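Local coordinates for Non-reducing end beta-L-arabinofuranosidase (Bacteroides thetaiotaomicron, PDB 5MQO), which probably acts as a family GH127 glycoside hydrolase that takes part in breaking down complex plant pectin, apparently as an aceric acidase, at residues Met389-Asn392 with Trp393-Glu397; Arg299-Tyr302 with Leu303-Gly306. One frame throughout, in Å; residues are numbered along the deposited sequence.

Contact 1 (Met389-Asn392 with Trp393-Glu397)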
ATOM      1  N   MET A 389      -1.076  -3.604   1.498  1.00 46.88           N
ATOM      2  CA  MET A 389      -0.280  -3.505   0.283  1.00 48.75           C
ATOM      3  C   MET A 389       0.932  -4.462   0.300  1.00 48.99           C
ATOM      4  O   MET A 389       1.147  -5.209  -0.640  1.00 47.98           O
ATOM      5  CB  MET A 389       0.203  -2.072   0.121  1.00 50.51           C
ATOM      6  CG  MET A 389       1.047  -1.855  -1.118  1.00 52.81           C
ATOM      7  SD  MET A 389       1.764  -0.219  -1.211  1.00 53.79           S
ATOM      8  CE  MET A 389       3.071  -0.557  -2.363  1.00 55.54           C
ATOM      9  N   LEU A 390       1.705  -4.404   1.382  1.00 50.14           N
ATOM     10  CA  LEU A 390       2.861  -5.255   1.595  1.00 50.46           C
ATOM     11  C   LEU A 390       2.482  -6.743   1.793  1.00 49.78           C
ATOM     12  O   LEU A 390       3.211  -7.614   1.357  1.00 47.48           O
ATOM     13  CB  LEU A 390       3.650  -4.766   2.790  1.00 51.67           C
ATOM     14  CG  LEU A 390       4.290  -3.376   2.816  1.00 53.66           C
ATOM     15  CD1 LEU A 390       4.774  -3.067   4.240  1.00 55.40           C
ATOM     16  CD2 LEU A 390       5.447  -3.240   1.854  1.00 54.85           C
ATOM     17  N   PHE A 391       1.355  -7.033   2.446  1.00 49.66           N
ATOM     18  CA  PHE A 391       0.809  -8.407   2.463  1.00 48.87           C
ATOM     19  C   PHE A 391       0.608  -8.877   1.018  1.00 49.06           C
ATOM     20  O   PHE A 391       1.128  -9.922   0.613  1.00 49.48           O
ATOM     21  CB  PHE A 391      -0.498  -8.479   3.280  1.00 48.41           C
ATOM     22  CG  PHE A 391      -1.189  -9.844   3.293  1.00 48.42           C
ATOM     23  CD1 PHE A 391      -0.475 -11.049   3.319  1.00 48.47           C
ATOM     24  CD2 PHE A 391      -2.579  -9.916   3.345  1.00 48.67           C
ATOM     25  CE1 PHE A 391      -1.127 -12.288   3.353  1.00 47.57           C
ATOM     26  CE2 PHE A 391      -3.236 -11.161   3.377  1.00 49.53           C
ATOM     27  CZ  PHE A 391      -2.501 -12.349   3.366  1.00 48.88           C
ATOM     28  N   ASN A 392      -0.069  -8.067   0.216  1.00 47.97           N
ATOM     29  CA  ASN A 392      -0.408  -8.513  -1.123  1.00 48.92           C
ATOM     30  C   ASN A 392       0.823  -8.662  -2.024  1.00 48.27           C
ATOM     31  O   ASN A 392       0.841  -9.474  -2.955  1.00 46.69           O
ATOM     32  CB  ASN A 392      -1.437  -7.587  -1.760  1.00 48.10           C
ATOM     33  CG  ASN A 392      -2.832  -7.942  -1.361  1.00 48.70           C
ATOM     34  OD1 ASN A 392      -3.522  -8.682  -2.050  1.00 48.44           O
ATOM     35  ND2 ASN A 392      -3.248  -7.447  -0.215  1.00 50.44           N
ATOM     36  N   TRP A 393       1.840  -7.862  -1.744  1.00 48.07           N
ATOM     37  CA  TRP A 393       3.048  -7.933  -2.506  1.00 48.02           C
ATOM     38  C   TRP A 393       3.759  -9.256  -2.242  1.00 47.64           C
ATOM     39  O   TRP A 393       4.206  -9.870  -3.174  1.00 47.69           O
ATOM     40  CB  TRP A 393       3.947  -6.749  -2.229  1.00 47.27           C
ATOM     41  CG  TRP A 393       5.163  -6.789  -3.076  1.00 47.81           C
ATOM     42  CD1 TRP A 393       6.405  -7.224  -2.704  1.00 48.23           C
ATOM     43  CD2 TRP A 393       5.256  -6.434  -4.454  1.00 47.84           C
ATOM     44  NE1 TRP A 393       7.268  -7.134  -3.762  1.00 50.42           N
ATOM     45  CE2 TRP A 393       6.587  -6.643  -4.849  1.00 48.18           C
ATOM     46  CE3 TRP A 393       4.345  -5.942  -5.393  1.00 49.92           C
ATOM     47  CZ2 TRP A 393       7.028  -6.388  -6.132  1.00 47.38           C
ATOM     48  CZ3 TRP A 393       4.791  -5.670  -6.683  1.00 48.45           C
ATOM     49  CH2 TRP A 393       6.121  -5.910  -7.036  1.00 48.71           C
ATOM     50  N   ARG A 394       3.835  -9.692  -0.986  1.00 48.90           N
ATOM     51  CA  ARG A 394       4.428 -10.986  -0.644  1.00 49.57           C
ATOM     52  C   ARG A 394       3.626 -12.131  -1.257  1.00 50.41           C
ATOM     53  O   ARG A 394       4.194 -13.072  -1.839  1.00 50.31           O
ATOM     54  CB  ARG A 394       4.498 -11.177   0.854  1.00 50.88           C
ATOM     55  CG  ARG A 394       5.766 -10.668   1.514  1.00 52.88           C
ATOM     56  CD  ARG A 394       5.870  -9.176   1.460  1.00 54.19           C
ATOM     57  NE  ARG A 394       6.993  -8.684   2.230  1.00 55.05           N
ATOM     58  CZ  ARG A 394       7.505  -7.466   2.096  1.00 55.93           C
ATOM     59  NH1 ARG A 394       6.990  -6.576   1.246  1.00 56.31           N
ATOM     60  NH2 ARG A 394       8.543  -7.126   2.842  1.00 58.07           N
ATOM     61  N   MET A 395       2.304 -12.030  -1.173  1.00 50.17           N
ATOM     62  CA  MET A 395       1.446 -13.045  -1.795  1.00 50.33           C
ATOM     63  C   MET A 395       1.649 -13.132  -3.323  1.00 49.45           C
ATOM     64  O   MET A 395       1.684 -14.230  -3.886  1.00 48.91           O
ATOM     65  CB  MET A 395      -0.020 -12.810  -1.440  1.00 49.05           C
ATOM     66  CG  MET A 395      -0.302 -12.937   0.056  1.00 48.97           C
ATOM     67  SD  MET A 395      -0.157 -14.590   0.753  1.00 47.72           S
ATOM     68  CE  MET A 395      -1.565 -15.376  -0.014  1.00 48.77           C
ATOM     69  N   LEU A 396       1.813 -11.990  -3.976  1.00 48.43           N
ATOM     70  CA  LEU A 396       2.216 -11.987  -5.376  1.00 49.44           C
ATOM     71  C   LEU A 396       3.509 -12.792  -5.592  1.00 51.14           C
ATOM     72  O   LEU A 396       3.523 -13.703  -6.434  1.00 50.19           O
ATOM     73  CB  LEU A 396       2.403 -10.566  -5.908  1.00 48.31           C
ATOM     74  CG  LEU A 396       2.804 -10.416  -7.388  1.00 47.75           C
ATOM     75  CD1 LEU A 396       1.701 -10.918  -8.326  1.00 48.13           C
ATOM     76  CD2 LEU A 396       3.120  -8.955  -7.668  1.00 47.06           C
ATOM     77  N   GLU A 397       4.566 -12.475  -4.836  1.00 52.16           N
ATOM     78  CA  GLU A 397       5.898 -13.095  -5.075  1.00 56.30           C
ATOM     79  C   GLU A 397       5.889 -14.631  -4.794  1.00 56.16           C
ATOM     80  O   GLU A 397       6.472 -15.405  -5.519  1.00 55.30           O
ATOM     81  CB  GLU A 397       7.020 -12.351  -4.301  1.00 57.09           C
ATOM     82  CG  GLU A 397       7.128 -10.854  -4.651  1.00 57.72           C
ATOM     83  CD  GLU A 397       8.547 -10.265  -4.666  1.00 59.20           C
ATOM     84  OE1 GLU A 397       9.368 -10.428  -3.712  1.00 59.55           O
ATOM     85  OE2 GLU A 397       8.843  -9.591  -5.672  1.00 58.51           O
TER
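Phe391 and Met395, one helical turn apart, lie alongside each other and point the same way. The contact is made by the CE1 corner of the ring, which approaches Met395 CG to 3.5 Å. Met395 SD lies 4.7 Å from the centroid of the Phe391 ring, and at 56° off the normal this Met-aromatic contact is oblique. The Phe391 ring reaches it with CG anti to the backbone N (chi1 177°), while Met395, bent at chi2 (-69°), sets its sulfur beside the ring, and chi3 turns only CE. A second side-by-side pair is Leu390 with Arg394, where CD2 of Leu390 meets NH1 of Arg394 at 3.7 Å. Arg394 bends at chi2 and brings its CD to 3.1 Å from Leu390 O; its NE goes on to a salt bridge with Asp309. Underneath run regular i to i+4 bonds, such as Met395 N to Phe391 O at 3.0 Å. Asn392 is fixed by Asn388 O and Trp327 NE1, and Trp393 by Asn38 OD1. This turn of helix 382-399 is buried in the catalytic domain: Met395 packs on helices 317-333 and 402-416, Phe391 on helix 317-333, and Leu390 and Arg394 on helix 243-255.

Contact 2 (Arg299-Tyr302 with Leu303-Gly306); sequences RANY and LYAG
The aromatic ring of Tyr304 lies across the carbonyl oxygen of Ala300, one turn earlier in helix 297-314. This is the tight part: Ala300 O sits 2.9 Å above the ring plane and over its centre, and its distance to Tyr304 CG is only 3.0 Å. Ala300 O also accepts a hydrogen bond from Tyr304 N at 2.9 Å (N-H...O angle 161°), so one carbonyl meets both the backbone and the ring of a single residue. Tyr304 CG stands anti to its own carbonyl carbon (chi1 -49°), which carries the ring back over the preceding turn. There Ala300 CB touches Tyr304 CE2 at 3.8 Å, its small methyl letting the ring lie close. Asn301 OD1 stands 3.8 Å from Tyr304 CD2, with amide and ring planes 55° apart, while its hydrogen bond goes to Tyr367 OH. Ile326 and Ile330 of helix 317-333 also pack on the ring. The looser side is at Arg299, which is partly exposed: its side chain runs away from the following turn and makes a weak hydrogen bond to Asn281. Putting an alanine in place of Tyr304 takes the ring off Ala300 O and would probably leave a gap against Ile326 and Ile330. Chemically, a carbonyl already engaged by Tyr304 N has the ring face tight against it, while Asn301 and Tyr302 carry their polar bonds outside the contact, to Tyr367, Ala384 and Asn461.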
ATOM      1  N   ARG A 299      -1.456  -4.229  12.988  1.00 53.40           N
ATOM      2  CA  ARG A 299      -0.885  -5.428  13.582  1.00 53.56           C
ATOM      3  C   ARG A 299      -1.270  -6.662  12.763  1.00 50.41           C
ATOM      4  O   ARG A 299      -0.419  -7.484  12.449  1.00 50.18           O
ATOM      5  CB  ARG A 299      -1.314  -5.567  15.044  1.00 59.20           C
ATOM      6  CG  ARG A 299      -0.760  -4.493  16.001  1.00 63.71           C
ATOM      7  CD  ARG A 299      -0.911  -4.847  17.481  1.00 68.55           C
ATOM      8  NE  ARG A 299      -1.599  -3.815  18.277  1.00 78.37           N
ATOM      9  CZ  ARG A 299      -2.022  -3.956  19.559  1.00 87.87           C
ATOM     10  NH1 ARG A 299      -1.823  -5.078  20.275  1.00 89.73           N
ATOM     11  NH2 ARG A 299      -2.646  -2.945  20.155  1.00 88.38           N
ATOM     12  N   ALA A 300      -2.542  -6.750  12.384  1.00 47.42           N
ATOM     13  CA  ALA A 300      -3.062  -7.839  11.560  1.00 45.57           C
ATOM     14  C   ALA A 300      -2.312  -7.984  10.238  1.00 44.42           C
ATOM     15  O   ALA A 300      -1.785  -9.037   9.879  1.00 42.01           O
ATOM     16  CB  ALA A 300      -4.521  -7.579  11.261  1.00 45.69           C
ATOM     17  N   ASN A 301      -2.313  -6.903   9.492  1.00 44.36           N
ATOM     18  CA  ASN A 301      -1.839  -6.954   8.150  1.00 43.73           C
ATOM     19  C   ASN A 301      -0.324  -7.163   8.135  1.00 46.05           C
ATOM     20  O   ASN A 301       0.143  -7.974   7.345  1.00 47.06           O
ATOM     21  CB  ASN A 301      -2.250  -5.709   7.397  1.00 42.33           C
ATOM     22  CG  ASN A 301      -3.719  -5.694   7.027  1.00 42.51           C
ATOM     23  OD1 ASN A 301      -4.434  -6.694   7.140  1.00 42.21           O
ATOM     24  ND2 ASN A 301      -4.178  -4.542   6.545  1.00 43.36           N
ATOM     25  N   TYR A 302       0.423  -6.490   9.022  1.00 47.14           N
ATOM     26  CA  TYR A 302       1.878  -6.719   9.133  1.00 49.49           C
ATOM     27  C   TYR A 302       2.205  -8.157   9.545  1.00 48.12           C
ATOM     28  O   TYR A 302       3.151  -8.730   9.025  1.00 45.76           O
ATOM     29  CB  TYR A 302       2.575  -5.684  10.050  1.00 52.00           C
ATOM     30  CG  TYR A 302       2.868  -4.364   9.358  1.00 54.30           C
ATOM     31  CD1 TYR A 302       4.027  -4.186   8.639  1.00 59.10           C
ATOM     32  CD2 TYR A 302       1.971  -3.328   9.377  1.00 56.03           C
ATOM     33  CE1 TYR A 302       4.302  -2.992   7.973  1.00 61.12           C
ATOM     34  CE2 TYR A 302       2.231  -2.138   8.725  1.00 59.97           C
ATOM     35  CZ  TYR A 302       3.401  -1.967   8.024  1.00 62.06           C
ATOM     36  OH  TYR A 302       3.661  -0.778   7.373  1.00 65.52           O
ATOM     37  N   LEU A 303       1.398  -8.739  10.442  1.00 49.13           N
ATOM     38  CA  LEU A 303       1.486 -10.185  10.761  1.00 48.72           C
ATOM     39  C   LEU A 303       1.336 -10.995   9.514  1.00 49.02           C
ATOM     40  O   LEU A 303       2.190 -11.811   9.230  1.00 50.58           O
ATOM     41  CB  LEU A 303       0.412 -10.659  11.753  1.00 48.67           C
ATOM     42  CG  LEU A 303       0.165 -12.176  11.946  1.00 48.66           C
ATOM     43  CD1 LEU A 303       1.375 -12.890  12.489  1.00 48.93           C
ATOM     44  CD2 LEU A 303      -0.987 -12.437  12.893  1.00 48.87           C
ATOM     45  N   TYR A 304       0.254 -10.762   8.773  1.00 48.98           N
ATOM     46  CA  TYR A 304      -0.038 -11.594   7.596  1.00 50.23           C
ATOM     47  C   TYR A 304       1.110 -11.534   6.560  1.00 48.78           C
ATOM     48  O   TYR A 304       1.517 -12.566   6.004  1.00 45.81           O
ATOM     49  CB  TYR A 304      -1.422 -11.278   6.958  1.00 49.17           C
ATOM     50  CG  TYR A 304      -2.565 -11.230   7.926  1.00 47.84           C
ATOM     51  CD1 TYR A 304      -2.598 -12.068   9.024  1.00 48.24           C
ATOM     52  CD2 TYR A 304      -3.619 -10.325   7.751  1.00 48.61           C
ATOM     53  CE1 TYR A 304      -3.628 -12.020   9.929  1.00 48.23           C
ATOM     54  CE2 TYR A 304      -4.674 -10.285   8.653  1.00 48.77           C
ATOM     55  CZ  TYR A 304      -4.664 -11.137   9.744  1.00 47.55           C
ATOM     56  OH  TYR A 304      -5.665 -11.143  10.674  1.00 47.97           O
ATOM     57  N   ALA A 305       1.628 -10.332   6.367  1.00 48.22           N
ATOM     58  CA  ALA A 305       2.787 -10.097   5.539  1.00 50.25           C
ATOM     59  C   ALA A 305       3.983 -10.917   5.977  1.00 51.84           C
ATOM     60  O   ALA A 305       4.600 -11.617   5.163  1.00 51.65           O
ATOM     61  CB  ALA A 305       3.153  -8.627   5.605  1.00 51.50           C
ATOM     62  N   GLY A 306       4.312 -10.793   7.266  1.00 52.09           N
ATOM     63  CA  GLY A 306       5.445 -11.479   7.882  1.00 50.80           C
ATOM     64  C   GLY A 306       5.336 -12.976   7.726  1.00 50.99           C
ATOM     65  O   GLY A 306       6.328 -13.637   7.435  1.00 54.50           O
TER

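How the contacts relate
Contact 2 precedes contact 1 in the sequence, and their centres are about 11 Å apart within the catalytic domain, which in this family is an (alpha/alpha)6 barrel. The two helices pack directly. Phe391 CD1 lies 3.6 Å from Tyr304 C and 3.8 Å from Ala305 N, so the ring of contact 1 rests on the backbone of contact 2. Nearby, Leu390 CD1 meets Tyr302 CE1 at 3.8 Å, and Arg394 CG approaches Ala305 O at 3.9 Å. Polar links supplement this packing: Asp309, the partner of Arg394, belongs to helix 297-314, while Asn301 ND2 bonds to Ala384 O of helix 382-399. Helix 317-333 borders both contacts, through Phe391 and Met395 on one and Tyr304 on the other.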